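Local coordinates for haloacid dehalogenase domain protein hydrolase (Planctomyces limnophilus, PDB 4OVY) that binds calcium and is probably a hydrolase of the haloacid dehalogenase superfamily, perhaps a phosphatase, at residues K21-E26 / R30-S35; T46-Q51 / E174-P179. One frame throughout, in Å; residues are numbered along the deposited sequence. Where two conformers were deposited one is given.

Contact 1. Residues K21-E26 / R30-S35; sequences KSVTTE and RFVPVS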
loop_
_atom_site.group_PDB
_atom_site.type_symbol
_atom_site.label_atom_id
_atom_site.label_comp_id
_atom_site.label_asym_id
_atom_site.label_seq_id
_atom_site.Cartn_x
_atom_site.Cartn_y
_atom_site.Cartn_z
ATOM N N LYS A 21 25.997 6.477 -2.917
ATOM C CA LYS A 21 27.220 5.729 -2.639
ATOM C C LYS A 21 27.344 5.398 -1.157
ATOM O O LYS A 21 27.662 4.268 -0.782
ATOM C CB LYS A 21 28.446 6.518 -3.076
ATOM C CG LYS A 21 29.728 5.694 -3.055
ATOM C CD LYS A 21 30.848 6.396 -3.798
ATOM C CE LYS A 21 30.581 6.515 -5.297
ATOM N NZ LYS A 21 30.379 5.193 -5.952
ATOM N N SER A 22 27.079 6.394 -0.319
ATOM C CA SER A 22 27.256 6.259 1.118
ATOM C C SER A 22 26.298 5.236 1.728
ATOM O O SER A 22 26.693 4.453 2.593
ATOM C CB SER A 22 27.061 7.614 1.788
ATOM O OG SER A 22 27.275 7.509 3.179
ATOM N N VAL A 23 25.049 5.226 1.274
ATOM C CA VAL A 23 24.069 4.319 1.861
ATOM C C VAL A 23 24.068 2.909 1.251
ATOM O O VAL A 23 23.440 2.010 1.796
ATOM C CB VAL A 23 22.636 4.904 1.845
ATOM C CG1 VAL A 23 22.598 6.257 2.549
ATOM C CG2 VAL A 23 22.070 4.971 0.433
ATOM N N THR A 24 24.773 2.698 0.144
ATOM C CA THR A 24 24.754 1.381 -0.503
ATOM C C THR A 24 26.086 0.643 -0.514
ATOM O O THR A 24 26.167 -0.464 -1.058
ATOM C CB THR A 24 24.239 1.467 -1.949
ATOM O OG1 THR A 24 25.149 2.231 -2.755
ATOM C CG2 THR A 24 22.846 2.090 -1.976
ATOM N N THR A 25 27.115 1.230 0.082
ATOM C CA THR A 25 28.432 0.598 0.123
ATOM C C THR A 25 28.619 -0.113 1.460
ATOM O O THR A 25 28.637 0.525 2.518
ATOM C CB THR A 25 29.578 1.608 -0.098
ATOM O OG1 THR A 25 29.310 2.398 -1.261
ATOM C CG2 THR A 25 30.911 0.871 -0.307
ATOM N N GLU A 26 28.754 -1.439 1.404
ATOM C CA GLU A 26 28.953 -2.240 2.609
ATOM C C GLU A 26 30.108 -1.661 3.411
ATOM O O GLU A 26 31.115 -1.240 2.841
ATOM C CB GLU A 26 29.210 -3.710 2.259
ATOM C CG GLU A 26 27.970 -4.419 1.727
ATOM C CD GLU A 26 28.182 -5.899 1.469
ATOM O OE1 GLU A 26 29.033 -6.520 2.146
ATOM O OE2 GLU A 26 27.485 -6.448 0.586
ATOM N N ARG A 30 26.922 4.950 7.011
ATOM C CA ARG A 30 25.534 5.271 6.649
ATOM C C ARG A 30 24.832 4.161 5.868
ATOM O O ARG A 30 23.746 4.386 5.325
ATOM C CB ARG A 30 25.477 6.551 5.806
ATOM C CG ARG A 30 26.184 7.751 6.412
ATOM C CD ARG A 30 25.582 9.068 5.922
ATOM N NE ARG A 30 26.025 9.451 4.582
ATOM C CZ ARG A 30 25.654 10.575 3.972
ATOM N NH1 ARG A 30 26.100 10.856 2.754
ATOM N NH2 ARG A 30 24.835 11.425 4.577
ATOM N N PHE A 31 25.432 2.972 5.811
ATOM C CA PHE A 31 24.874 1.865 5.048
ATOM C C PHE A 31 23.428 1.585 5.468
ATOM O O PHE A 31 23.133 1.450 6.647
ATOM C CB PHE A 31 25.715 0.597 5.220
ATOM C CG PHE A 31 25.178 -0.588 4.473
ATOM C CD1 PHE A 31 25.446 -0.749 3.125
ATOM C CD2 PHE A 31 24.406 -1.539 5.117
ATOM C CE1 PHE A 31 24.958 -1.842 2.432
ATOM C CE2 PHE A 31 23.911 -2.633 4.430
ATOM C CZ PHE A 31 24.186 -2.785 3.087
ATOM N N VAL A 32 22.540 1.542 4.484
ATOM C CA VAL A 32 21.150 1.184 4.700
ATOM C C VAL A 32 20.918 -0.174 4.053
ATOM O O VAL A 32 21.177 -0.340 2.858
ATOM C CB VAL A 32 20.222 2.234 4.064
ATOM C CG1 VAL A 32 18.765 1.810 4.150
ATOM C CG2 VAL A 32 20.426 3.576 4.735
ATOM N N PRO A 33 20.424 -1.155 4.832
ATOM C CA PRO A 33 20.065 -2.450 4.258
ATOM C C PRO A 33 19.129 -2.283 3.066
ATOM O O PRO A 33 18.304 -1.374 3.064
ATOM C CB PRO A 33 19.348 -3.163 5.412
ATOM C CG PRO A 33 19.896 -2.530 6.640
ATOM C CD PRO A 33 20.139 -1.094 6.276
ATOM N N VAL A 34 19.272 -3.152 2.067
ATOM C CA VAL A 34 18.494 -3.070 0.829
ATOM C C VAL A 34 17.003 -2.906 1.099
ATOM O O VAL A 34 16.369 -2.057 0.494
ATOM C CB VAL A 34 18.709 -4.317 -0.063
ATOM C CG1 VAL A 34 17.676 -4.386 -1.186
ATOM C CG2 VAL A 34 20.119 -4.311 -0.638
ATOM N N SER A 35 16.458 -3.710 2.008
ATOM C CA SER A 35 15.022 -3.667 2.331
ATOM C C SER A 35 14.527 -2.299 2.834
ATOM O O SER A 35 13.331 -2.022 2.769
ATOM C CB SER A 35 14.673 -4.743 3.368
ATOM O OG SER A 35 15.291 -4.464 4.614
#
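Val-23 and Phe-31 bring their backbones to 4.1 Å between CA atoms, where the chain leaves helix 11-24 and doubles back beside its last turn. One main-chain hydrogen bond ties the two segments: Val-32 N donates its N-H to Val-23 O at 2.9 Å, nearly straight at 175°. Val-23 O also receives a CA-H...O contact from Phe-31 CA. One residue earlier on the helix, Ser-22 OG accepts a hydrogen bond from Arg-30 NE at 2.7 Å, in one of two deposited arginine conformers. In that conformer the hydroxyl meets the edge of the guanidinium, close to its plane, and the bend at chi3 of Arg-30 (-79°) turns NE back onto Ser-22. Beside the backbone bond Val-23 and Val-32 lie side by side, with Val-23 CB 3.9 Å from Val-32 CG2. The Phe-31 ring lies by the chain just past the helix. Thr-24 O is at its edge, Thr-25 O approaches Phe-31 CD1 obliquely at 3.5 Å, and Glu-26 CG reaches Phe-31 CE1 at 4.0 Å. A serine in place of Phe-31 would probably leave Glu-26 CG and the backbone of Thr-24 and Thr-25 without the ring that packs on them. Ser-28 OG, between the segments, hydrogen-bonds to Ser-22 O and Arg-30 N. Two hydrogen bonds and valine and phenylalanine packing thus hold the loop before strand 38-41 against the helix end, at the surface.

Contact 2. Residues T46-Q51 / E174-P179; sequences TLWCEQ and EVYGIP
Leu-47 and Tyr-176 mark the closest backbone approach, 8.5 Å between CA atoms, so the bridging between loop 46-51 and the end of helix 172-176 is done mainly by side chains. No hydrogen bond crosses between the segments. Tyr-176 reaches over with its phenol end. Leu-47 CD1 sits over the centre of the tyrosine ring, 3.8 Å from the centroid and 8° off the normal, a CH-pi contact. Leu-47 CB adds a second touch, 3.6 Å from Tyr-176 CZ. The chi1 of Leu-47, -64°, sets CG anti to the carbonyl carbon and helps bring CD1 over the ring. Segment 46-51 opens with Thr-46, the last residue of what matches the DxDx(T/V) pattern of HAD hydrolases; its aspartates, Asp-42 and Asp-44, bind calcium with Asn-234. The side chains of Trp-48 and Tyr-176 cross at about a right angle. Tyr-176 OH lies over one face of the indole, offset toward the rim and 3.4 Å from Trp-48 CG. This hydroxyl also has a weak hydrogen bond with Asn-43 OD1. The indole is held by a bond between Trp-48 NE1 and Asp-44 OD1, which places Trp-48 in the second shell of the metal site. Behind the pair, Ile-159 of strand 156-161 touches both Leu-47 and Tyr-176. Gly-177 follows the helix with positive phi, and Ile-178 then packs on Thr-157 and Ile-159 of the same strand.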
loop_
_atom_site.group_PDB
_atom_site.type_symbol
_atom_site.label_atom_id
_atom_site.label_comp_id
_atom_site.label_asym_id
_atom_site.label_seq_id
_atom_site.Cartn_x
_atom_site.Cartn_y
_atom_site.Cartn_z
ATOM N N THR A 46 7.342 17.271 -10.399
ATOM C CA THR A 46 8.542 16.610 -9.907
ATOM C C THR A 46 9.058 15.614 -10.956
ATOM O O THR A 46 10.243 15.626 -11.282
ATOM C CB THR A 46 8.259 15.918 -8.564
ATOM O OG1 THR A 46 8.011 16.917 -7.563
ATOM C CG2 THR A 46 9.434 15.055 -8.120
ATOM N N LEU A 47 8.168 14.760 -11.464
ATOM C CA LEU A 47 8.492 13.792 -12.518
ATOM C C LEU A 47 8.010 14.231 -13.903
ATOM O O LEU A 47 8.538 13.773 -14.920
ATOM C CB LEU A 47 7.878 12.429 -12.190
ATOM C CG LEU A 47 8.396 11.715 -10.938
ATOM C CD1 LEU A 47 7.704 10.378 -10.735
ATOM C CD2 LEU A 47 9.906 11.511 -11.019
ATOM N N TRP A 48 6.986 15.081 -13.949
ATOM C CA TRP A 48 6.447 15.562 -15.213
ATOM C C TRP A 48 5.804 16.937 -15.072
ATOM O O TRP A 48 5.651 17.454 -13.968
ATOM C CB TRP A 48 5.471 14.540 -15.811
ATOM C CG TRP A 48 4.111 14.450 -15.178
ATOM C CD1 TRP A 48 3.731 14.901 -13.943
ATOM C CD2 TRP A 48 2.952 13.825 -15.746
ATOM N NE1 TRP A 48 2.409 14.611 -13.722
ATOM C CE2 TRP A 48 1.909 13.946 -14.808
ATOM C CE3 TRP A 48 2.697 13.170 -16.955
ATOM C CZ2 TRP A 48 0.636 13.447 -15.045
ATOM C CZ3 TRP A 48 1.424 12.677 -17.188
ATOM C CH2 TRP A 48 0.412 12.822 -16.242
ATOM N N CYS A 49 5.413 17.505 -16.201
ATOM C CA CYS A 49 4.942 18.878 -16.268
ATOM C C CYS A 49 3.547 19.067 -15.653
ATOM O O CYS A 49 2.668 18.233 -15.847
ATOM C CB CYS A 49 4.935 19.296 -17.732
ATOM S SG CYS A 49 4.578 21.028 -17.998
ATOM N N GLU A 50 3.355 20.178 -14.936
ATOM C CA GLU A 50 2.072 20.509 -14.280
ATOM C C GLU A 50 1.545 21.897 -14.678
ATOM O O GLU A 50 0.685 22.453 -13.996
ATOM C CB GLU A 50 2.213 20.435 -12.755
ATOM C CG GLU A 50 3.177 21.463 -12.195
ATOM C CD GLU A 50 3.384 21.371 -10.702
ATOM O OE1 GLU A 50 2.602 20.683 -10.010
ATOM O OE2 GLU A 50 4.350 22.003 -10.225
ATOM N N GLN A 51 2.079 22.457 -15.761
ATOM C CA GLN A 51 1.592 23.704 -16.333
ATOM C C GLN A 51 1.054 23.393 -17.728
ATOM O O GLN A 51 1.604 22.534 -18.415
ATOM C CB GLN A 51 2.720 24.735 -16.420
ATOM C CG GLN A 51 3.333 25.135 -15.085
ATOM C CD GLN A 51 2.376 25.880 -14.162
ATOM O OE1 GLN A 51 1.368 26.427 -14.597
ATOM N NE2 GLN A 51 2.703 25.910 -12.875
ATOM N N GLU A 174 4.831 1.672 -17.317
ATOM C CA GLU A 174 5.457 1.870 -18.628
ATOM C C GLU A 174 6.343 3.113 -18.661
ATOM O O GLU A 174 7.435 3.089 -19.227
ATOM C CB GLU A 174 4.400 1.993 -19.726
ATOM C CG GLU A 174 4.977 2.108 -21.138
ATOM C CD GLU A 174 4.041 2.798 -22.128
ATOM O OE1 GLU A 174 2.808 2.829 -21.892
ATOM O OE2 GLU A 174 4.542 3.315 -23.155
ATOM N N VAL A 175 5.860 4.199 -18.069
ATOM C CA VAL A 175 6.493 5.508 -18.227
ATOM C C VAL A 175 7.635 5.721 -17.239
ATOM O O VAL A 175 8.708 6.182 -17.632
ATOM C CB VAL A 175 5.449 6.643 -18.114
ATOM C CG1 VAL A 175 6.116 8.011 -18.113
ATOM C CG2 VAL A 175 4.442 6.542 -19.259
ATOM N N TYR A 176 7.400 5.386 -15.970
ATOM C CA TYR A 176 8.377 5.609 -14.893
ATOM C C TYR A 176 9.059 4.343 -14.388
ATOM O O TYR A 176 10.015 4.431 -13.610
ATOM C CB TYR A 176 7.693 6.262 -13.677
ATOM C CG TYR A 176 7.112 7.635 -13.911
ATOM C CD1 TYR A 176 7.834 8.624 -14.575
ATOM C CD2 TYR A 176 5.848 7.967 -13.422
ATOM C CE1 TYR A 176 7.307 9.891 -14.765
ATOM C CE2 TYR A 176 5.312 9.234 -13.610
ATOM C CZ TYR A 176 6.043 10.192 -14.279
ATOM O OH TYR A 176 5.524 11.449 -14.464
ATOM N N GLY A 177 8.561 3.173 -14.783
ATOM C CA GLY A 177 9.050 1.912 -14.226
ATOM C C GLY A 177 8.536 1.648 -12.824
ATOM O O GLY A 177 9.117 0.859 -12.091
ATOM N N ILE A 178 7.435 2.299 -12.450
ATOM C CA ILE A 178 6.895 2.181 -11.109
ATOM C C ILE A 178 5.573 1.421 -11.168
ATOM O O ILE A 178 4.604 1.909 -11.774
ATOM C CB ILE A 178 6.697 3.573 -10.479
ATOM C CG1 ILE A 178 8.056 4.273 -10.350
ATOM C CG2 ILE A 178 6.011 3.449 -9.124
ATOM C CD1 ILE A 178 7.977 5.722 -9.907
ATOM N N PRO A 179 5.524 0.223 -10.552
ATOM C CA PRO A 179 4.318 -0.594 -10.602
ATOM C C PRO A 179 3.212 -0.039 -9.706
ATOM O O PRO A 179 3.492 0.755 -8.819
ATOM C CB PRO A 179 4.800 -1.938 -10.069
ATOM C CG PRO A 179 5.852 -1.575 -9.082
ATOM C CD PRO A 179 6.539 -0.373 -9.661
#

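In the fold
Contact 1 is a surface contact, its centre about 26 Å from the centre of the chain. Contact 2 is buried, its centre about 7 Å from that of the chain. Their own centres lie 26 Å apart and they do not touch. Contact 1 is local: three residues separate its segments, which lead from helix 11-24 towards strand 38-41. Contact 2 opens beyond that strand and joins segments with 122 residues between them. They share no helix or strand, but strand 38-41 lies between them in sequence. Hydrogen bonds join the segments of contact 1, whereas aromatic and aliphatic packing joins those of contact 2. Only contact 2 borders the calcium site; contact 1 is remote from it.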